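Dioxygenase (Pseudomonas brassicacearum, PDB 5V2D) probably cleaves the central double bond of lignin-derived stilbenes with dioxygen at an iron centre, as carotenoid cleavage oxygenases do with their own substrates. Local coordinates at residues 319-324 with 348-353; 242-247 with 308-313; 43-48 with 486-491; 398-403 with 460-465; 449-454 with 472-477. All blocks are in the same frame, centred on the assembly; numbering follows the deposited sequence.

All five contacts lie in the beta-rich body of the protein. Contacts 1, 2 and 5 are largely buried, contact 3 partly so, and contact 4 is at the surface. Contacts 1 and 2 touch each other and reach the same sheet, through strands 314-322 and 301-311. Contacts 4 and 5 sit at the two ends of the hairpin made by strands 452-460 and 465-472. Contact 3 ties residues far apart in sequence and meets contact 4 through Arg489 and Glu464. The chemistry differs with place. Contact 1 joins backbone bonds to sulfur and indole packing. Contacts 2 and 5 each hold an Arg-Asp pair. Contact 3 is apolar. Contact 4 is van der Waals packing with one bridging water.

Contact 1: residues 319-324 with 348-353; sequences MPVTGG and MRWTFD
Met319 and Met348 form an antiparallel hydrogen-bonded pair. Met319 N donates to Met348 O at 2.9 Å, nearly along the C=O axis. Met348 N returns a bond to Met319 O at 2.8 Å, from above the carbonyl plane. The tight part lies beside this pair, against Trp350. A chi1 of 60° puts Met319 CG between backbone N and carbonyl carbon and sets the thioether at the indole. Met319 CG lies at the ring edge, in plane, and Met319 SD comes within 3.4 Å of Trp350 NE1 at an oblique angle, a Met-aromatic contact. Val321 CG2 adds a second neighbour, 3.6 Å from Trp350 NE1. That buried N-H has no polar partner. With an alanine here instead of Met319, the indole would probably lose its sulfur neighbour, with a gap opened beside Trp350 NE1. The other side is looser. Val321 CG2 still touches Met348 CG at 3.8 Å, but the thioether of the partly exposed Met348 turns off from 319-324. The strand segments then diverge, at 99° to each other. Strands 314-322 and 345-353 are neighbours in one antiparallel four-stranded sheet, a blade of the seven-bladed beta-propeller known for this family.

Contact 2: residues 242-247 with 308-313; sequences AATERY and AFDEDG
An ST motif at Thr244 and a salt-bridge network of Glu245, Arg246 and Asp310 meet at one carboxylate. Asp310 OD1 accepts from Thr244 OG1 at 2.6 Å on the anti side and from Arg246 N at 3.0 Å on the syn side. Arg246 NE reaches the syn lone pair of Asp310 OD2 at 2.7 Å, with the guanidinium and carboxylate planes 86° apart. Arg246 NH2 takes the backbone carbonyl instead, bonding Asp310 O at 3.2 Å from above the carbonyl plane. It also pairs with Glu245 OE1, a salt bridge whose hydrogen bond is weak. The chi1 of Asp310, 74°, holds CG over the backbone and aims the carboxylate into the 244-247 turn. Strands 242-243 and 301-311 are edge strands of two successive sheets, consistent with adjacent blades of the family's beta-propeller. Thr244 OG1 also accepts from Tyr247 N at 3.0 Å, so one hydroxyl links the turn to Asp310. Tyr247 CD2 lies 3.6 Å from Asp310 CG, the ring meeting it edge-on. A water accepts from Glu245 N and Asp310 N. Further along, the methyls Ala242 CB and Ala308 CB pack at 3.6 Å, and both side chains also rest on Val317.

Contact 3: residues 43-48 with 486-491; sequences AEVFDL and IPFRMR
Val45 and Pro487 point at each other, with Val45 CG2 at 4.1 Å from Pro487 CG. Leu48 crosses the same proline at about a right angle, and Leu48 CD2 lies 3.9 Å from Pro487 CD. Phe488 is the third partner. Ala43 CB approaches Phe488 CE2 obliquely at 4.0 Å, while Val45 CG2 comes to the ring edge. The contact is thus wholly apolar. Rotation of Phe488 about its first bond, to a chi1 of 64°, turns the ring back over Ile486. Ile486 CG2 then lies over the centre of the Phe488 ring, 4.3 Å above the plane. Strand 43-45 shares a sheet with the C-terminal strand 496-500. This fits the ring closure of a beta-propeller, where strands from both chain ends complete one blade. Farther out, Leu48 and Ile486 both pack on Phe90, and Phe488 also touches Leu99 and Arg101. Next in the loop, Arg489 hydrogen-bonds the carbonyls of Ala34, Lys37 and Pro38.

Contact 4: residues 398-403 with 460-465; sequences PYNPAN and LIAEER
The side chains of Asn403 and Ile461 cross at about a right angle. Ile461 CG1 lies 3.6 Å from Asn403 CG, and Ile461 CD1 lies 3.7 Å from Asn403 CB. The Asn403 amide is shared out on several sides. Asn403 OD1 faces the methyl of Ala462, 3.5 Å from Ala462 CB. Asn403 ND2 lies 3.4 Å above the plane of the Tyr399 ring, over its centre, and bonds the carbonyl of Asp431. Asn400 is turned to the same methyl, with Asn400 ND2 3.9 Å from Ala462 CB, but the hydrogen bond of Asn400 ND2 goes to Ser432 OG. Asn400 OD1 accepts from Ala402 N at 3.0 Å, an Asx turn that leads into the 3-10 segment 401-403. The partner segment is the loop of the hairpin made by strands 452-460 and 465-472, closed by a G1 beta bulge at Glu464 and Arg465. The contact thus joins a hairpin loop of one sheet to the loop between strands 387-392 and 413-418 of another. On the exposed side Ala402 CB meets Ala462 CB loosely, at 4.3 Å. A water donates to both Asn403 O and Ile461 O and bridges the backbones. On its buried side Ile461 packs against Ala34 and Leu35 of helix 33-36.

Contact 5: residues 449-454 with 472-477; sequences EADGYV and DSRDMA
Gly452 and Ser473 meet at the open end of the beta hairpin formed by strands 452-460 and 465-472. Backbone pairing comes first. Ser473 N donates to Gly452 O at 2.8 Å with a nearly straight bond (173°), next to the non-hydrogen-bonded pair of Tyr453 and Asp472. The serine hydroxyl adds two bonds, turned to the other strand by a chi1 of 60°. Ser473 OG donates to Ala450 O at 2.8 Å and accepts from Gly452 N at 2.9 Å. Charge pairing sits toward the outside. Arg474 grips Asp451 side-on, with the carboxylate and guanidinium planes 28° apart. Arg474 NH2 meets the syn lone pair of Asp451 OD2 at 2.8 Å, and Arg474 NE reaches Asp451 OD1 at 2.9 Å from a tilted position. Asp451 OD1 and Asp472 OD1 both also pair with Arg443. Were Asp451 replaced by an alanine, Arg474 is likely to be left without this anionic mate and near the like charge of Arg443. Turn bonding follows: Asp472 OD1 accepts from Arg474 N in an Asx turn. Apolar packing closes the buried side, where Val454 CG2 lies 4.0 Å from Met476 SD.

Contact 1: residues 319-324 with 348-353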
# COMPACT_ATOMS: atom_id res chain seq x y z
N MET A 319 9.12 -7.77 -8.01
CA MET A 319 7.85 -7.73 -7.33
C MET A 319 7.36 -9.16 -7.00
O MET A 319 7.65 -10.07 -7.73
CB MET A 319 6.77 -7.09 -8.23
CG MET A 319 6.54 -7.83 -9.51
SD MET A 319 5.06 -7.34 -10.46
CE MET A 319 5.67 -5.84 -11.13
N PRO A 320 6.51 -9.30 -5.98
CA PRO A 320 5.74 -10.55 -5.83
C PRO A 320 4.84 -10.71 -7.03
O PRO A 320 4.35 -9.69 -7.60
CB PRO A 320 4.94 -10.34 -4.55
CG PRO A 320 5.59 -9.18 -3.87
CD PRO A 320 6.18 -8.32 -4.95
N VAL A 321 4.67 -11.96 -7.45
CA VAL A 321 3.73 -12.35 -8.46
C VAL A 321 2.96 -13.56 -7.91
O VAL A 321 3.59 -14.51 -7.36
CB VAL A 321 4.43 -12.70 -9.74
CG1 VAL A 321 3.40 -13.11 -10.83
CG2 VAL A 321 5.22 -11.52 -10.28
N THR A 322 1.63 -13.50 -7.98
CA THR A 322 0.81 -14.56 -7.44
C THR A 322 0.08 -15.24 -8.57
O THR A 322 -0.45 -14.58 -9.46
CB THR A 322 -0.21 -14.00 -6.46
OG1 THR A 322 0.51 -13.34 -5.45
CG2 THR A 322 -1.10 -15.09 -5.84
N GLY A 323 0.03 -16.56 -8.54
CA GLY A 323 -0.59 -17.31 -9.66
C GLY A 323 -2.10 -17.51 -9.54
O GLY A 323 -2.55 -18.62 -9.72
N GLY A 324 -2.87 -16.44 -9.31
CA GLY A 324 -4.34 -16.48 -9.39
C GLY A 324 -4.94 -15.31 -8.64
O GLY A 324 -4.20 -14.49 -8.09
N MET A 348 9.60 -12.13 -7.75
CA MET A 348 10.09 -12.34 -9.11
C MET A 348 10.72 -11.13 -9.73
O MET A 348 10.47 -9.99 -9.33
CB MET A 348 8.92 -12.77 -10.00
CG MET A 348 8.13 -13.87 -9.38
SD MET A 348 7.52 -15.21 -10.35
CE MET A 348 9.03 -15.93 -10.66
N ARG A 349 11.56 -11.38 -10.74
CA ARG A 349 12.16 -10.33 -11.53
C ARG A 349 11.58 -10.45 -12.93
O ARG A 349 11.70 -11.51 -13.56
CB ARG A 349 13.66 -10.44 -11.62
CG ARG A 349 14.29 -9.42 -12.57
CD ARG A 349 15.81 -9.26 -12.34
NE ARG A 349 16.01 -8.53 -11.08
CZ ARG A 349 17.16 -8.23 -10.53
NH1 ARG A 349 18.30 -8.54 -11.20
NH2 ARG A 349 17.19 -7.54 -9.38
N TRP A 350 11.02 -9.36 -13.42
CA TRP A 350 10.64 -9.24 -14.83
C TRP A 350 11.75 -8.49 -15.57
O TRP A 350 12.31 -7.52 -15.05
CB TRP A 350 9.38 -8.41 -14.95
CG TRP A 350 8.20 -8.95 -14.28
CD1 TRP A 350 7.78 -8.62 -13.06
CD2 TRP A 350 7.19 -9.77 -14.86
NE1 TRP A 350 6.59 -9.26 -12.78
CE2 TRP A 350 6.19 -9.94 -13.89
CE3 TRP A 350 7.04 -10.41 -16.09
CZ2 TRP A 350 5.08 -10.74 -14.08
CZ3 TRP A 350 5.92 -11.23 -16.27
CH2 TRP A 350 4.97 -11.37 -15.30
N THR A 351 12.04 -8.90 -16.81
CA THR A 351 13.03 -8.27 -17.64
C THR A 351 12.32 -7.87 -18.97
O THR A 351 11.71 -8.75 -19.64
CB THR A 351 14.12 -9.30 -17.96
OG1 THR A 351 14.76 -9.68 -16.72
CG2 THR A 351 15.20 -8.68 -18.90
N PHE A 352 12.29 -6.58 -19.26
CA PHE A 352 11.61 -6.04 -20.44
C PHE A 352 12.76 -5.53 -21.35
O PHE A 352 13.38 -4.51 -21.08
CB PHE A 352 10.64 -4.90 -20.09
CG PHE A 352 9.59 -5.29 -19.11
CD1 PHE A 352 9.75 -4.97 -17.76
CD2 PHE A 352 8.55 -6.11 -19.45
CE1 PHE A 352 8.78 -5.31 -16.84
CE2 PHE A 352 7.59 -6.47 -18.54
CZ PHE A 352 7.71 -6.08 -17.21
N ASP A 353 13.03 -6.30 -22.39
CA ASP A 353 14.12 -6.02 -23.31
C ASP A 353 13.54 -5.23 -24.44
O ASP A 353 12.79 -5.81 -25.30
CB ASP A 353 14.76 -7.31 -23.82
CG ASP A 353 16.02 -7.05 -24.71
OD1 ASP A 353 16.30 -5.87 -25.11
OD2 ASP A 353 16.79 -8.02 -24.84

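Contact 2: residues 242-247 with 308-313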
# COMPACT_ATOMS: atom_id res chain seq x y z
N ALA A 242 6.60 1.12 -11.54
CA ALA A 242 8.05 1.10 -11.37
C ALA A 242 8.61 2.28 -12.14
O ALA A 242 8.19 2.58 -13.28
CB ALA A 242 8.60 -0.17 -11.91
N ALA A 243 9.52 2.98 -11.50
CA ALA A 243 10.20 4.11 -12.14
C ALA A 243 11.69 3.87 -12.04
O ALA A 243 12.19 3.38 -11.01
CB ALA A 243 9.79 5.44 -11.51
N THR A 244 12.37 3.99 -13.16
CA THR A 244 13.80 3.78 -13.19
C THR A 244 14.43 5.10 -13.59
O THR A 244 13.74 6.10 -13.74
CB THR A 244 14.23 2.60 -14.11
OG1 THR A 244 14.08 2.95 -15.47
CG2 THR A 244 13.38 1.36 -13.86
N GLU A 245 15.74 5.09 -13.81
CA GLU A 245 16.40 6.36 -14.23
C GLU A 245 15.85 6.82 -15.54
O GLU A 245 15.63 7.98 -15.72
CB GLU A 245 17.93 6.14 -14.38
CG GLU A 245 18.56 6.00 -12.97
CD GLU A 245 19.97 5.41 -12.97
OE1 GLU A 245 20.22 4.22 -13.46
OE2 GLU A 245 20.83 6.17 -12.46
N ARG A 246 15.59 5.91 -16.47
CA ARG A 246 15.15 6.28 -17.80
C ARG A 246 13.78 5.81 -18.22
O ARG A 246 13.32 6.22 -19.29
CB ARG A 246 16.20 5.78 -18.82
CG ARG A 246 17.51 6.62 -18.77
CD ARG A 246 18.66 5.81 -19.31
NE ARG A 246 19.08 4.74 -18.39
CZ ARG A 246 19.98 4.82 -17.41
NH1 ARG A 246 20.63 5.94 -17.14
NH2 ARG A 246 20.24 3.74 -16.65
N TYR A 247 13.12 4.94 -17.44
CA TYR A 247 11.84 4.36 -17.87
C TYR A 247 10.82 4.36 -16.74
O TYR A 247 11.15 4.46 -15.56
CB TYR A 247 12.01 2.93 -18.36
CG TYR A 247 12.82 2.88 -19.60
CD1 TYR A 247 12.26 3.16 -20.85
CD2 TYR A 247 14.19 2.64 -19.53
CE1 TYR A 247 13.04 3.21 -21.97
CE2 TYR A 247 15.00 2.67 -20.67
CZ TYR A 247 14.40 2.93 -21.88
OH TYR A 247 15.12 2.97 -23.00
N ALA A 308 13.10 -1.32 -9.09
CA ALA A 308 13.31 -1.47 -10.53
C ALA A 308 14.51 -0.65 -10.94
O ALA A 308 14.86 0.31 -10.29
CB ALA A 308 12.07 -0.98 -11.28
N PHE A 309 15.15 -1.06 -12.02
CA PHE A 309 16.22 -0.28 -12.58
C PHE A 309 16.35 -0.64 -14.04
O PHE A 309 15.75 -1.62 -14.52
CB PHE A 309 17.52 -0.50 -11.79
CG PHE A 309 18.01 -1.88 -11.85
CD1 PHE A 309 18.93 -2.28 -12.84
CD2 PHE A 309 17.53 -2.84 -10.95
CE1 PHE A 309 19.38 -3.60 -12.89
CE2 PHE A 309 17.96 -4.17 -11.03
CZ PHE A 309 18.88 -4.54 -12.02
N ASP A 310 17.10 0.13 -14.80
CA ASP A 310 17.28 -0.18 -16.22
C ASP A 310 18.76 -0.08 -16.57
O ASP A 310 19.51 0.68 -15.95
CB ASP A 310 16.42 0.67 -17.13
CG ASP A 310 16.92 2.13 -17.26
OD1 ASP A 310 16.40 3.04 -16.58
OD2 ASP A 310 17.84 2.34 -18.09
N GLU A 311 19.15 -0.85 -17.58
CA GLU A 311 20.55 -0.82 -18.01
C GLU A 311 20.59 -1.30 -19.45
O GLU A 311 20.00 -2.34 -19.80
CB GLU A 311 21.39 -1.74 -17.14
CG GLU A 311 22.85 -1.47 -17.34
CD GLU A 311 23.77 -2.54 -16.72
OE1 GLU A 311 23.34 -3.36 -15.85
OE2 GLU A 311 24.95 -2.56 -17.15
N ASP A 312 21.20 -0.50 -20.32
CA ASP A 312 21.29 -0.80 -21.76
C ASP A 312 19.91 -0.88 -22.37
O ASP A 312 19.04 0.10 -22.28
CB ASP A 312 22.19 -2.05 -22.00
CG ASP A 312 23.63 -1.79 -21.54
OD1 ASP A 312 24.16 -0.66 -21.79
OD2 ASP A 312 24.24 -2.66 -20.86
N GLY A 313 19.57 -1.98 -23.00
CA GLY A 313 18.19 -1.97 -23.54
C GLY A 313 17.07 -2.35 -22.55
O GLY A 313 15.93 -2.56 -23.03
O HOH W 1 17.74 2.70 -13.49

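Contact 3: residues 43-48 with 486-491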
# COMPACT_ATOMS: atom_id res chain seq x y z
N ALA A 43 -5.80 9.80 18.60
CA ALA A 43 -5.07 9.83 19.87
C ALA A 43 -3.79 10.63 19.82
O ALA A 43 -3.24 10.88 18.74
CB ALA A 43 -4.72 8.45 20.23
N GLU A 44 -3.34 11.02 21.01
CA GLU A 44 -2.03 11.60 21.20
C GLU A 44 -1.41 10.85 22.40
O GLU A 44 -2.05 10.80 23.47
CB GLU A 44 -2.15 13.07 21.49
CG GLU A 44 -0.88 13.79 21.15
CD GLU A 44 -0.43 14.94 22.07
OE1 GLU A 44 -1.16 15.97 22.11
OE2 GLU A 44 0.64 14.71 22.78
N VAL A 45 -0.26 10.23 22.23
CA VAL A 45 0.49 9.65 23.35
C VAL A 45 1.86 10.32 23.38
O VAL A 45 2.63 10.20 22.44
CB VAL A 45 0.64 8.14 23.22
CG1 VAL A 45 1.19 7.52 24.53
CG2 VAL A 45 -0.69 7.50 22.95
N PHE A 46 2.13 11.12 24.41
CA PHE A 46 3.23 12.08 24.41
C PHE A 46 4.61 11.37 24.49
O PHE A 46 5.61 11.91 24.02
CB PHE A 46 3.05 13.04 25.58
CG PHE A 46 3.92 14.26 25.52
CD1 PHE A 46 3.56 15.40 24.74
CD2 PHE A 46 5.15 14.29 26.22
CE1 PHE A 46 4.44 16.48 24.66
CE2 PHE A 46 6.01 15.40 26.13
CZ PHE A 46 5.66 16.48 25.36
N ASP A 47 4.63 10.22 25.16
CA ASP A 47 5.88 9.49 25.32
C ASP A 47 5.58 8.02 25.46
O ASP A 47 4.67 7.59 26.21
CB ASP A 47 6.63 9.95 26.62
CG ASP A 47 8.08 9.41 26.66
OD1 ASP A 47 8.90 9.71 25.74
OD2 ASP A 47 8.32 8.71 27.62
N LEU A 48 6.29 7.23 24.67
CA LEU A 48 6.01 5.79 24.61
C LEU A 48 7.08 5.04 25.40
O LEU A 48 8.23 5.39 25.31
CB LEU A 48 5.94 5.35 23.19
CG LEU A 48 4.75 5.90 22.39
CD1 LEU A 48 4.92 5.71 20.90
CD2 LEU A 48 3.42 5.27 22.79
N ILE A 486 2.81 0.37 22.62
CA ILE A 486 1.67 1.28 22.29
C ILE A 486 0.57 0.86 23.23
O ILE A 486 0.26 -0.32 23.34
CB ILE A 486 1.28 1.10 20.83
CG1 ILE A 486 2.48 1.45 19.95
CG2 ILE A 486 0.20 2.12 20.46
CD1 ILE A 486 2.48 0.76 18.66
N PRO A 487 -0.07 1.83 23.90
CA PRO A 487 -1.04 1.49 24.91
C PRO A 487 -2.43 1.09 24.42
O PRO A 487 -3.35 0.88 25.23
CB PRO A 487 -1.11 2.77 25.70
CG PRO A 487 -0.75 3.83 24.76
CD PRO A 487 0.30 3.24 23.93
N PHE A 488 -2.60 1.04 23.12
CA PHE A 488 -3.80 0.55 22.49
C PHE A 488 -3.45 -0.21 21.26
O PHE A 488 -2.38 -0.03 20.72
CB PHE A 488 -4.83 1.72 22.17
CG PHE A 488 -4.33 2.73 21.18
CD1 PHE A 488 -4.53 2.56 19.85
CD2 PHE A 488 -3.70 3.88 21.60
CE1 PHE A 488 -4.04 3.51 18.89
CE2 PHE A 488 -3.14 4.78 20.66
CZ PHE A 488 -3.34 4.58 19.32
N ARG A 489 -4.36 -1.07 20.85
CA ARG A 489 -4.20 -1.90 19.65
C ARG A 489 -4.28 -1.07 18.34
O ARG A 489 -5.25 -0.34 18.09
CB ARG A 489 -5.32 -2.94 19.58
CG ARG A 489 -5.27 -3.85 18.37
CD ARG A 489 -6.50 -4.78 18.39
NE ARG A 489 -7.73 -4.02 18.38
CZ ARG A 489 -8.37 -3.62 17.29
NH1 ARG A 489 -8.01 -3.99 16.03
NH2 ARG A 489 -9.50 -2.89 17.48
N MET A 490 -3.29 -1.25 17.51
CA MET A 490 -3.25 -0.62 16.19
C MET A 490 -3.93 -1.61 15.25
O MET A 490 -3.45 -2.76 15.07
CB MET A 490 -1.79 -0.43 15.74
CG MET A 490 -0.96 0.50 16.63
SD MET A 490 -1.41 2.24 16.62
CE MET A 490 -0.70 2.69 15.06
N ARG A 491 -4.95 -1.13 14.55
CA ARG A 491 -5.58 -1.95 13.49
C ARG A 491 -4.56 -2.19 12.35
O ARG A 491 -3.65 -1.41 12.13
CB ARG A 491 -6.81 -1.23 12.95
CG ARG A 491 -7.71 -2.06 12.11
CD ARG A 491 -9.04 -1.28 11.86
NE ARG A 491 -10.05 -2.22 11.34
CZ ARG A 491 -10.49 -2.28 10.07
NH1 ARG A 491 -11.40 -3.20 9.75
NH2 ARG A 491 -10.04 -1.46 9.09

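Contact 4: residues 398-403 with 460-465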
# COMPACT_ATOMS: atom_id res chain seq x y z
N PRO A 398 5.08 -22.38 14.39
CA PRO A 398 4.02 -22.49 15.35
C PRO A 398 3.02 -21.28 15.31
O PRO A 398 3.44 -20.14 15.04
CB PRO A 398 4.75 -22.53 16.71
CG PRO A 398 6.23 -22.41 16.43
CD PRO A 398 6.46 -22.32 14.97
N TYR A 399 1.77 -21.56 15.61
CA TYR A 399 0.68 -20.58 15.59
C TYR A 399 -0.21 -20.82 16.79
O TYR A 399 -0.89 -21.84 16.90
CB TYR A 399 -0.11 -20.75 14.30
CG TYR A 399 -1.25 -19.74 14.13
CD1 TYR A 399 -2.52 -20.02 14.58
CD2 TYR A 399 -1.04 -18.53 13.49
CE1 TYR A 399 -3.55 -19.11 14.45
CE2 TYR A 399 -2.07 -17.58 13.31
CZ TYR A 399 -3.32 -17.85 13.80
OH TYR A 399 -4.38 -16.96 13.66
N ASN A 400 -0.18 -19.91 17.73
CA ASN A 400 -0.97 -20.03 18.96
C ASN A 400 -2.46 -20.06 18.61
O ASN A 400 -2.95 -19.14 17.96
CB ASN A 400 -0.63 -18.84 19.86
CG ASN A 400 -1.34 -18.87 21.19
OD1 ASN A 400 -2.21 -19.72 21.46
ND2 ASN A 400 -1.01 -17.92 22.02
N PRO A 401 -3.19 -21.13 19.00
CA PRO A 401 -4.63 -21.14 18.62
C PRO A 401 -5.48 -20.00 19.29
O PRO A 401 -6.51 -19.61 18.72
CB PRO A 401 -5.11 -22.55 19.01
CG PRO A 401 -3.86 -23.31 19.38
CD PRO A 401 -2.85 -22.30 19.83
N ALA A 402 -5.01 -19.42 20.39
CA ALA A 402 -5.65 -18.20 20.94
C ALA A 402 -5.53 -16.95 20.03
O ALA A 402 -6.09 -15.90 20.36
CB ALA A 402 -5.07 -17.85 22.32
N ASN A 403 -4.80 -17.07 18.93
CA ASN A 403 -4.79 -16.03 17.92
C ASN A 403 -6.12 -15.94 17.20
O ASN A 403 -6.38 -14.92 16.60
CB ASN A 403 -3.70 -16.27 16.85
CG ASN A 403 -2.28 -16.24 17.40
OD1 ASN A 403 -2.05 -15.80 18.55
ND2 ASN A 403 -1.32 -16.70 16.58
N LEU A 460 0.53 -8.32 18.37
CA LEU A 460 0.56 -9.45 19.28
C LEU A 460 -0.88 -9.85 19.39
O LEU A 460 -1.65 -9.30 20.20
CB LEU A 460 1.15 -9.04 20.60
CG LEU A 460 2.66 -9.01 20.89
CD1 LEU A 460 3.51 -9.85 20.00
CD2 LEU A 460 3.20 -7.61 20.83
N ILE A 461 -1.28 -10.76 18.53
CA ILE A 461 -2.68 -10.91 18.24
C ILE A 461 -3.46 -11.73 19.23
O ILE A 461 -4.69 -11.56 19.28
CB ILE A 461 -2.95 -11.40 16.83
CG1 ILE A 461 -2.30 -12.71 16.52
CG2 ILE A 461 -2.48 -10.40 15.82
CD1 ILE A 461 -2.66 -13.18 15.11
N ALA A 462 -2.79 -12.54 20.05
CA ALA A 462 -3.47 -13.22 21.14
C ALA A 462 -3.74 -12.25 22.25
O ALA A 462 -4.75 -12.37 22.88
CB ALA A 462 -2.62 -14.38 21.66
N GLU A 463 -2.87 -11.29 22.50
CA GLU A 463 -3.14 -10.31 23.57
C GLU A 463 -3.91 -9.10 23.07
O GLU A 463 -4.29 -8.29 23.85
CB GLU A 463 -1.86 -9.84 24.19
CG GLU A 463 -0.97 -10.97 24.68
CD GLU A 463 0.41 -10.37 25.07
OE1 GLU A 463 1.47 -10.82 24.62
OE2 GLU A 463 0.50 -9.33 25.79
N GLU A 464 -4.08 -8.97 21.76
CA GLU A 464 -4.58 -7.70 21.15
C GLU A 464 -3.78 -6.47 21.59
O GLU A 464 -4.34 -5.47 21.99
CB GLU A 464 -6.09 -7.46 21.43
CG GLU A 464 -6.91 -8.67 20.99
CD GLU A 464 -8.37 -8.40 20.69
OE1 GLU A 464 -8.96 -7.40 21.17
OE2 GLU A 464 -8.92 -9.23 19.95
N ARG A 465 -2.48 -6.56 21.51
CA ARG A 465 -1.51 -5.52 21.89
C ARG A 465 -0.69 -5.23 20.65
O ARG A 465 -0.60 -6.07 19.75
CB ARG A 465 -0.56 -6.06 23.01
CG ARG A 465 0.06 -5.04 23.91
CD ARG A 465 0.56 -5.58 25.26
NE ARG A 465 1.50 -6.72 25.08
CZ ARG A 465 2.82 -6.68 24.75
NH1 ARG A 465 3.49 -5.57 24.43
NH2 ARG A 465 3.54 -7.81 24.74
O HOH W 2 -6.91 -11.99 16.91

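Contact 5: residues 449-454 with 472-477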
# COMPACT_ATOMS: atom_id res chain seq x y z
N GLU A 449 24.19 0.63 1.32
CA GLU A 449 22.82 0.19 1.02
C GLU A 449 22.30 -0.75 2.11
O GLU A 449 22.95 -1.75 2.44
CB GLU A 449 22.70 -0.54 -0.36
CG GLU A 449 21.24 -0.78 -0.72
CD GLU A 449 21.01 -1.76 -1.89
OE1 GLU A 449 21.97 -2.09 -2.58
OE2 GLU A 449 19.85 -2.19 -2.09
N ALA A 450 21.12 -0.44 2.63
CA ALA A 450 20.37 -1.33 3.54
C ALA A 450 21.07 -1.52 4.86
O ALA A 450 20.77 -2.50 5.60
CB ALA A 450 20.06 -2.71 2.92
N ASP A 451 21.95 -0.57 5.20
CA ASP A 451 22.62 -0.65 6.52
C ASP A 451 21.93 0.35 7.43
O ASP A 451 22.08 1.56 7.25
CB ASP A 451 24.12 -0.37 6.36
CG ASP A 451 24.87 -0.34 7.70
OD1 ASP A 451 24.36 -0.93 8.67
OD2 ASP A 451 26.00 0.16 7.69
N GLY A 452 21.15 -0.17 8.36
CA GLY A 452 20.41 0.67 9.25
C GLY A 452 19.38 -0.10 10.03
O GLY A 452 19.63 -1.20 10.49
N TYR A 453 18.21 0.50 10.21
CA TYR A 453 17.18 -0.02 11.09
C TYR A 453 15.93 -0.39 10.28
O TYR A 453 15.56 0.33 9.36
CB TYR A 453 16.89 1.03 12.14
CG TYR A 453 18.14 1.48 12.87
CD1 TYR A 453 18.70 2.74 12.65
CD2 TYR A 453 18.82 0.61 13.73
CE1 TYR A 453 19.87 3.15 13.27
CE2 TYR A 453 20.01 1.00 14.33
CZ TYR A 453 20.51 2.29 14.09
OH TYR A 453 21.65 2.73 14.75
N VAL A 454 15.30 -1.46 10.66
CA VAL A 454 14.01 -1.84 10.06
C VAL A 454 12.97 -1.67 11.14
O VAL A 454 13.12 -2.22 12.28
CB VAL A 454 14.05 -3.29 9.63
CG1 VAL A 454 12.78 -3.71 8.95
CG2 VAL A 454 15.21 -3.48 8.60
N ASP A 472 17.93 -4.25 13.78
CA ASP A 472 19.16 -3.78 13.13
C ASP A 472 19.33 -4.63 11.93
O ASP A 472 19.33 -5.88 12.08
CB ASP A 472 20.38 -3.98 14.12
CG ASP A 472 21.61 -3.25 13.62
OD1 ASP A 472 22.03 -3.41 12.44
OD2 ASP A 472 22.16 -2.42 14.39
N SER A 473 19.52 -4.02 10.75
CA SER A 473 19.61 -4.78 9.49
C SER A 473 20.83 -5.73 9.44
O SER A 473 20.78 -6.72 8.70
CB SER A 473 19.76 -3.89 8.26
OG SER A 473 20.92 -3.08 8.29
N ARG A 474 21.84 -5.42 10.26
CA ARG A 474 23.03 -6.29 10.39
C ARG A 474 22.77 -7.60 11.05
O ARG A 474 23.60 -8.52 10.89
CB ARG A 474 24.12 -5.58 11.20
CG ARG A 474 24.74 -4.50 10.33
CD ARG A 474 25.66 -3.68 11.13
NE ARG A 474 26.08 -2.51 10.36
CZ ARG A 474 27.00 -1.63 10.81
NH1 ARG A 474 27.62 -1.81 11.98
NH2 ARG A 474 27.35 -0.58 10.08
N ASP A 475 21.66 -7.72 11.78
CA ASP A 475 21.30 -8.97 12.39
C ASP A 475 19.81 -9.07 12.69
O ASP A 475 19.40 -8.82 13.85
CB ASP A 475 22.13 -9.10 13.70
CG ASP A 475 21.90 -10.42 14.42
OD1 ASP A 475 21.15 -11.33 13.92
OD2 ASP A 475 22.46 -10.47 15.54
N MET A 476 19.00 -9.44 11.70
CA MET A 476 17.59 -9.49 11.87
C MET A 476 17.18 -10.64 12.75
O MET A 476 16.28 -10.51 13.58
CB MET A 476 16.88 -9.68 10.52
CG MET A 476 17.24 -8.56 9.48
SD MET A 476 16.32 -7.08 9.87
CE MET A 476 14.62 -7.64 9.39
N ALA A 477 17.86 -11.79 12.65
CA ALA A 477 17.40 -12.98 13.39
C ALA A 477 17.48 -12.79 14.89
O ALA A 477 16.78 -13.44 15.65
CB ALA A 477 18.20 -14.23 12.94